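Local coordinates for putative YfrE protein (Vibrio parahaemolyticus RIMD 2210633, PDB 3BEE), which is of unknown function but, as a TPR-repeat fragment of a CcmH-like protein, probably serves protein-protein recognition in cytochrome c-type biogenesis, at residues D52-F57 with N87-L92; V67-L70 with N76-R79. One frame throughout, in Å; residues are numbered along the deposited sequence.

Contact 1: residues D52-F57 with N87-L92; sequences DHFISF and NKAKKL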
ATOM      1  N   ASP A  52      -4.072   4.623  -2.289  1.00 35.43           N
ATOM      2  CA  ASP A  52      -5.120   4.654  -3.302  1.00 34.89           C
ATOM      3  C   ASP A  52      -6.537   4.787  -2.697  1.00 34.97           C
ATOM      4  O   ASP A  52      -7.363   5.564  -3.187  1.00 34.61           O
ATOM      5  CB  ASP A  52      -5.055   3.411  -4.203  1.00 34.01           C
ATOM      6  CG  ASP A  52      -6.210   3.364  -5.202  1.00 35.72           C
ATOM      7  OD1 ASP A  52      -6.284   4.276  -6.043  1.00 33.23           O
ATOM      8  OD2 ASP A  52      -7.045   2.420  -5.151  1.00 38.31           O
ATOM      9  N   HIS A  53      -6.832   3.997  -1.661  1.00 34.51           N
ATOM     10  CA  HIS A  53      -8.059   4.186  -0.883  1.00 33.99           C
ATOM     11  C   HIS A  53      -8.180   5.649  -0.403  1.00 33.96           C
ATOM     12  O   HIS A  53      -9.197   6.301  -0.605  1.00 34.39           O
ATOM     13  CB  HIS A  53      -8.063   3.225   0.315  1.00 33.87           C
ATOM     14  CG  HIS A  53      -8.355   1.800  -0.048  1.00 34.61           C
ATOM     15  ND1 HIS A  53      -9.395   1.440  -0.886  1.00 36.04           N
ATOM     16  CD2 HIS A  53      -7.764   0.639   0.338  1.00 34.24           C
ATOM     17  CE1 HIS A  53      -9.433   0.115  -0.998  1.00 35.73           C
ATOM     18  NE2 HIS A  53      -8.449  -0.389  -0.273  1.00 35.37           N
ATOM     19  N   PHE A  54      -7.122   6.169   0.211  1.00 33.57           N
ATOM     20  CA  PHE A  54      -7.175   7.500   0.806  1.00 34.03           C
ATOM     21  C   PHE A  54      -7.523   8.572  -0.249  1.00 35.26           C
ATOM     22  O   PHE A  54      -8.418   9.396  -0.039  1.00 34.76           O
ATOM     23  CB  PHE A  54      -5.840   7.813   1.487  1.00 32.93           C
ATOM     24  CG  PHE A  54      -5.825   9.125   2.234  1.00 34.66           C
ATOM     25  CD1 PHE A  54      -6.132   9.169   3.591  1.00 33.19           C
ATOM     26  CD2 PHE A  54      -5.485  10.314   1.573  1.00 33.88           C
ATOM     27  CE1 PHE A  54      -6.126  10.401   4.309  1.00 35.92           C
ATOM     28  CE2 PHE A  54      -5.466  11.560   2.287  1.00 33.98           C
ATOM     29  CZ  PHE A  54      -5.781  11.578   3.651  1.00 31.37           C
ATOM     30  N   ILE A  55      -6.766   8.558  -1.348  1.00 36.08           N
ATOM     31  CA  ILE A  55      -6.944   9.429  -2.515  1.00 37.64           C
ATOM     32  C   ILE A  55      -8.390   9.346  -3.033  1.00 37.54           C
ATOM     33  O   ILE A  55      -8.963  10.344  -3.509  1.00 37.34           O
ATOM     34  CB  ILE A  55      -5.961   8.933  -3.652  1.00 37.73           C
ATOM     35  CG1 ILE A  55      -4.519   9.314  -3.318  1.00 39.49           C
ATOM     36  CG2 ILE A  55      -6.360   9.433  -5.051  1.00 39.59           C
ATOM     37  CD1 ILE A  55      -3.476   8.656  -4.290  1.00 38.90           C
ATOM     38  N   SER A  56      -8.964   8.141  -2.946  1.00 36.70           N
ATOM     39  CA  SER A  56     -10.295   7.878  -3.429  1.00 36.81           C
ATOM     40  C   SER A  56     -11.353   8.206  -2.362  1.00 36.47           C
ATOM     41  O   SER A  56     -12.522   7.948  -2.583  1.00 35.52           O
ATOM     42  CB  SER A  56     -10.387   6.398  -3.844  1.00 36.99           C
ATOM     43  OG  SER A  56      -9.406   6.115  -4.839  1.00 39.32           O
ATOM     44  N   PHE A  57     -10.922   8.751  -1.215  1.00 35.96           N
ATOM     45  CA  PHE A  57     -11.817   9.149  -0.114  1.00 36.92           C
ATOM     46  C   PHE A  57     -12.476   7.921   0.571  1.00 36.54           C
ATOM     47  O   PHE A  57     -13.478   8.049   1.269  1.00 36.29           O
ATOM     48  CB  PHE A  57     -12.861  10.193  -0.598  1.00 38.48           C
ATOM     49  CG  PHE A  57     -12.324  11.619  -0.710  1.00 40.90           C
ATOM     50  CD1 PHE A  57     -10.995  11.876  -1.041  1.00 45.43           C
ATOM     51  CD2 PHE A  57     -13.159  12.702  -0.478  1.00 44.59           C
ATOM     52  CE1 PHE A  57     -10.498  13.188  -1.125  1.00 45.16           C
ATOM     53  CE2 PHE A  57     -12.680  14.035  -0.579  1.00 46.28           C
ATOM     54  CZ  PHE A  57     -11.352  14.269  -0.902  1.00 44.42           C
ATOM     55  N   ASN A  87      -4.539   8.445  11.562  1.00 36.29           N
ATOM     56  CA  ASN A  87      -5.171   9.535  12.269  1.00 38.11           C
ATOM     57  C   ASN A  87      -5.800  10.622  11.388  1.00 38.26           C
ATOM     58  O   ASN A  87      -6.888  11.090  11.687  1.00 37.72           O
ATOM     59  CB  ASN A  87      -4.225  10.151  13.283  1.00 38.46           C
ATOM     60  CG  ASN A  87      -4.740  10.004  14.670  1.00 44.20           C
ATOM     61  OD1 ASN A  87      -5.072  11.006  15.330  1.00 49.87           O
ATOM     62  ND2 ASN A  87      -4.887   8.749  15.121  1.00 45.70           N
ATOM     63  N   LYS A  88      -5.103  11.023  10.328  1.00 37.83           N
ATOM     64  CA  LYS A  88      -5.655  11.925   9.327  1.00 39.64           C
ATOM     65  C   LYS A  88      -6.966  11.338   8.732  1.00 38.16           C
ATOM     66  O   LYS A  88      -7.992  12.003   8.717  1.00 38.27           O
ATOM     67  CB  LYS A  88      -4.596  12.185   8.225  1.00 38.99           C
ATOM     68  CG  LYS A  88      -4.820  13.417   7.361  1.00 43.72           C
ATOM     69  CD  LYS A  88      -3.570  13.655   6.437  1.00 43.18           C
ATOM     70  CE  LYS A  88      -3.656  14.939   5.591  1.00 47.19           C
ATOM     71  NZ  LYS A  88      -3.312  16.270   6.253  1.00 46.58           N
ATOM     72  N   ALA A  89      -6.897  10.103   8.231  1.00 37.64           N
ATOM     73  CA  ALA A  89      -8.053   9.393   7.642  1.00 37.18           C
ATOM     74  C   ALA A  89      -9.266   9.362   8.578  1.00 37.23           C
ATOM     75  O   ALA A  89     -10.388   9.687   8.185  1.00 37.20           O
ATOM     76  CB  ALA A  89      -7.655   7.994   7.240  1.00 34.84           C
ATOM     77  N   LYS A  90      -9.006   9.003   9.826  1.00 37.95           N
ATOM     78  CA  LYS A  90     -10.012   8.922  10.884  1.00 38.69           C
ATOM     79  C   LYS A  90     -10.721  10.269  11.043  1.00 38.39           C
ATOM     80  O   LYS A  90     -11.928  10.316  11.178  1.00 37.69           O
ATOM     81  CB  LYS A  90      -9.297   8.515  12.177  1.00 39.38           C
ATOM     82  CG  LYS A  90     -10.125   8.400  13.405  1.00 44.57           C
ATOM     83  CD  LYS A  90      -9.335   7.644  14.494  1.00 51.31           C
ATOM     84  CE  LYS A  90      -8.508   8.586  15.375  1.00 54.67           C
ATOM     85  NZ  LYS A  90      -7.712   7.809  16.384  1.00 57.69           N
ATOM     86  N   LYS A  91      -9.958  11.362  10.997  1.00 38.75           N
ATOM     87  CA  LYS A  91     -10.504  12.707  11.138  1.00 39.96           C
ATOM     88  C   LYS A  91     -11.293  13.163   9.908  1.00 39.65           C
ATOM     89  O   LYS A  91     -12.038  14.106   9.989  1.00 39.27           O
ATOM     90  CB  LYS A  91      -9.377  13.700  11.404  1.00 40.89           C
ATOM     91  CG  LYS A  91      -8.790  13.677  12.828  1.00 43.98           C
ATOM     92  CD  LYS A  91      -7.579  14.619  12.841  1.00 48.83           C
ATOM     93  CE  LYS A  91      -6.681  14.468  14.056  1.00 51.84           C
ATOM     94  NZ  LYS A  91      -5.472  15.335  13.833  1.00 54.72           N
ATOM     95  N   LEU A  92     -11.124  12.488   8.774  1.00 39.35           N
ATOM     96  CA  LEU A  92     -11.811  12.881   7.554  1.00 39.82           C
ATOM     97  C   LEU A  92     -13.074  12.066   7.329  1.00 41.15           C
ATOM     98  O   LEU A  92     -13.838  12.349   6.406  1.00 39.65           O
ATOM     99  CB  LEU A  92     -10.879  12.763   6.333  1.00 39.40           C
ATOM    100  CG  LEU A  92      -9.749  13.799   6.314  1.00 37.74           C
ATOM    101  CD1 LEU A  92      -8.785  13.466   5.215  1.00 35.31           C
ATOM    102  CD2 LEU A  92     -10.301  15.260   6.234  1.00 31.56           C
TER
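The phenyl ring of Phe-54 makes every contact of residues 52-57 with residues 87-92, through its carbons CD1, CE1 and CZ. Ala-89 CA sits at the ring edge, near its plane, 4.0 Å from Phe-54 CE1; the methyl CB of Ala-89 is 4.1 Å from the same Phe-54 CE1. Two longer side chains come in obliquely to the ring: Leu-92 brings its CD1 methyl to 3.9 Å from Phe-54 CZ, and Lys-88 lays its CD methylene 4.1 Å from that same CZ, each side chain crossing the phenylalanine at about a right angle. Lys-88 thus contributes the aliphatic part of its chain. The Phe-54 ring also meets Phe-59 edge to face, so helix 59-70 shares in holding it. A chi1 of -175° sends the Phe-54 ring away from its own backbone N, toward helix 79-92; the closest CA atoms of the two segments, those of Phe-54 and Ala-89, are 7.1 Å apart. No hydrogen bond spans the contact; the cohesion is apolar, and the 136 Å² buried in total is modest.

Just beyond Phe-54 the helix ends in a Schellman motif, with Phe-57 at positive phi and its N bonded 2.8 Å from Phe-54 O. Asp-52 O is gripped twice, by the N and the OG of Ser-56, which reach it from opposite faces of its carbonyl plane; the OG bond is 2.7 Å long. Ala-89 packs on Ile-63 and Leu-92 on Phe-59, both of the intervening helix 59-70. One aromatic ring thus reaches from helix 43-55 past helix 59-70 to Ala-89 of helix 79-92, a contact between alternate helices that run in the same general direction, consistent with the TPR alpha-solenoid.

Contact 2: residues V67-L70 with N76-R79; sequences VLLL and NLDR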
ATOM      1  N   VAL A  67      -3.728  -0.610   9.199  1.00 35.47           N
ATOM      2  CA  VAL A  67      -3.760  -1.364  10.446  1.00 35.14           C
ATOM      3  C   VAL A  67      -3.221  -2.784  10.189  1.00 35.78           C
ATOM      4  O   VAL A  67      -2.499  -3.336  11.016  1.00 36.18           O
ATOM      5  CB  VAL A  67      -5.172  -1.375  11.076  1.00 34.78           C
ATOM      6  CG1 VAL A  67      -5.236  -2.341  12.297  1.00 34.73           C
ATOM      7  CG2 VAL A  67      -5.593   0.033  11.507  1.00 34.39           C
ATOM      8  N   LEU A  68      -3.554  -3.340   9.026  1.00 36.39           N
ATOM      9  CA  LEU A  68      -3.018  -4.612   8.560  1.00 37.31           C
ATOM     10  C   LEU A  68      -1.494  -4.534   8.374  1.00 36.64           C
ATOM     11  O   LEU A  68      -0.764  -5.400   8.834  1.00 37.29           O
ATOM     12  CB  LEU A  68      -3.731  -5.068   7.267  1.00 37.30           C
ATOM     13  CG  LEU A  68      -3.325  -6.431   6.691  1.00 37.66           C
ATOM     14  CD1 LEU A  68      -3.761  -7.612   7.586  1.00 39.63           C
ATOM     15  CD2 LEU A  68      -3.881  -6.635   5.284  1.00 39.98           C
ATOM     16  N   LEU A  69      -1.021  -3.473   7.740  1.00 36.60           N
ATOM     17  CA  LEU A  69       0.420  -3.251   7.586  1.00 36.58           C
ATOM     18  C   LEU A  69       1.144  -3.203   8.943  1.00 36.29           C
ATOM     19  O   LEU A  69       2.248  -3.735   9.073  1.00 36.69           O
ATOM     20  CB  LEU A  69       0.684  -1.966   6.775  1.00 36.83           C
ATOM     21  CG  LEU A  69       2.137  -1.521   6.529  1.00 36.46           C
ATOM     22  CD1 LEU A  69       3.027  -2.682   6.001  1.00 35.32           C
ATOM     23  CD2 LEU A  69       2.159  -0.346   5.573  1.00 35.98           C
ATOM     24  N   LEU A  70       0.518  -2.578   9.943  1.00 35.02           N
ATOM     25  CA  LEU A  70       1.103  -2.456  11.281  1.00 34.53           C
ATOM     26  C   LEU A  70       1.377  -3.809  11.931  1.00 35.18           C
ATOM     27  O   LEU A  70       2.200  -3.893  12.842  1.00 35.34           O
ATOM     28  CB  LEU A  70       0.221  -1.593  12.195  1.00 33.04           C
ATOM     29  CG  LEU A  70       0.150  -0.091  11.854  1.00 33.09           C
ATOM     30  CD1 LEU A  70      -0.898   0.655  12.749  1.00 29.73           C
ATOM     31  CD2 LEU A  70       1.540   0.520  12.025  1.00 31.72           C
ATOM     32  N   ASN A  76      12.056  -2.411  11.035  1.00 43.80           N
ATOM     33  CA  ASN A  76      12.312  -1.126  10.368  1.00 44.25           C
ATOM     34  C   ASN A  76      11.059  -0.368   9.871  1.00 43.72           C
ATOM     35  O   ASN A  76      11.165   0.787   9.434  1.00 44.02           O
ATOM     36  CB  ASN A  76      13.305  -1.313   9.209  1.00 44.41           C
ATOM     37  CG  ASN A  76      14.595  -2.002   9.635  1.00 45.87           C
ATOM     38  OD1 ASN A  76      15.144  -1.745  10.717  1.00 45.59           O
ATOM     39  ND2 ASN A  76      15.090  -2.888   8.774  1.00 47.77           N
ATOM     40  N   LEU A  77       9.890  -1.003   9.937  1.00 43.17           N
ATOM     41  CA  LEU A  77       8.614  -0.347   9.538  1.00 42.25           C
ATOM     42  C   LEU A  77       8.414   1.016  10.210  1.00 42.26           C
ATOM     43  O   LEU A  77       8.490   1.124  11.440  1.00 41.74           O
ATOM     44  CB  LEU A  77       7.416  -1.246   9.858  1.00 42.01           C
ATOM     45  CG  LEU A  77       6.005  -0.814   9.419  1.00 42.73           C
ATOM     46  CD1 LEU A  77       5.888  -0.916   7.925  1.00 44.03           C
ATOM     47  CD2 LEU A  77       4.929  -1.677  10.069  1.00 41.34           C
ATOM     48  N   ASP A  78       8.125   2.045   9.409  1.00 42.30           N
ATOM     49  CA  ASP A  78       7.861   3.384   9.941  1.00 41.75           C
ATOM     50  C   ASP A  78       6.419   3.469  10.433  1.00 40.71           C
ATOM     51  O   ASP A  78       5.534   4.014   9.751  1.00 40.48           O
ATOM     52  CB  ASP A  78       8.133   4.488   8.899  1.00 42.36           C
ATOM     53  CG  ASP A  78       8.021   5.884   9.488  1.00 43.93           C
ATOM     54  OD1 ASP A  78       7.751   6.001  10.703  1.00 44.29           O
ATOM     55  OD2 ASP A  78       8.206   6.873   8.740  1.00 46.60           O
ATOM     56  N   ARG A  79       6.213   2.946  11.635  1.00 39.28           N
ATOM     57  CA  ARG A  79       4.912   2.889  12.272  1.00 37.86           C
ATOM     58  C   ARG A  79       4.396   4.264  12.544  1.00 36.80           C
ATOM     59  O   ARG A  79       3.200   4.491  12.443  1.00 35.71           O
ATOM     60  CB  ARG A  79       4.986   2.112  13.590  1.00 37.89           C
ATOM     61  CG  ARG A  79       4.877   0.638  13.379  1.00 38.51           C
ATOM     62  CD  ARG A  79       5.177  -0.185  14.620  1.00 39.76           C
ATOM     63  NE  ARG A  79       5.514  -1.508  14.129  1.00 43.48           N
ATOM     64  CZ  ARG A  79       4.634  -2.488  13.941  1.00 42.88           C
ATOM     65  NH1 ARG A  79       3.355  -2.327  14.295  1.00 39.43           N
ATOM     66  NH2 ARG A  79       5.051  -3.636  13.420  1.00 41.18           N
TER
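Leu-70 and Arg-79 meet through both their side chains and the backbone carbonyl of Leu-70. Arg-79 runs extended from CG to NE, and the turn at its end (chi4 -90°) sets the guanidinium with an edge toward Leu-70 O, which lies near the plane of the group. NH1 is modelled as donor to that carbonyl, but the separation of 2.4 Å from Arg-79 NH1 to Leu-70 O is too short to be taken literally, and the detailed geometry of this bond is doubtful. Lower down the same chain, Arg-79 CG lies 3.6 Å from Leu-70 CD2, the two side chains passing at a slant.

Leu-77 points toward residues 67-70. Its CG stands opposite the backbone N (chi1 -175°), and its two methyls divide the work: CD1 meets Leu-69 CD1 at 3.9 Å, while CD2 settles 3.5 Å from Leu-69 O and also lies 3.8 Å above one face of the Arg-79 guanidinium, offset toward its rim. Asp-78, turned away, is the N-cap of the following helix and hydrogen-bonds Thr-81 OG1 through OD2.

The contact therefore joins the end region of helix 59-70 to the start of helix 79-92, where Ile-82 receives Leu-69, Leu-70 and Leu-77; helix 43-55 adds Leu-46 against Leu-69 and Glu-43 against Leu-77.

In the fold
From the N terminus, helices 6-18 and 26-38 precede both contacts. Helix 43-55 then supplies the first half of contact 1, helix 59-70 returns along it, and contact 2 closes a short loop of five residues between 67-70 and 76-79. Helix 79-92 runs back to complete contact 1, whose wider loop of 29 residues contains contact 2 entirely; the two nest without crossing. Their centres are about 17 Å apart and their nearest atoms about 8 Å, so they do not touch. Contact 2 fastens the turn between the last two helices, whereas contact 1 ties the C-terminal helix to helix 43-55 near the other end of the bundle.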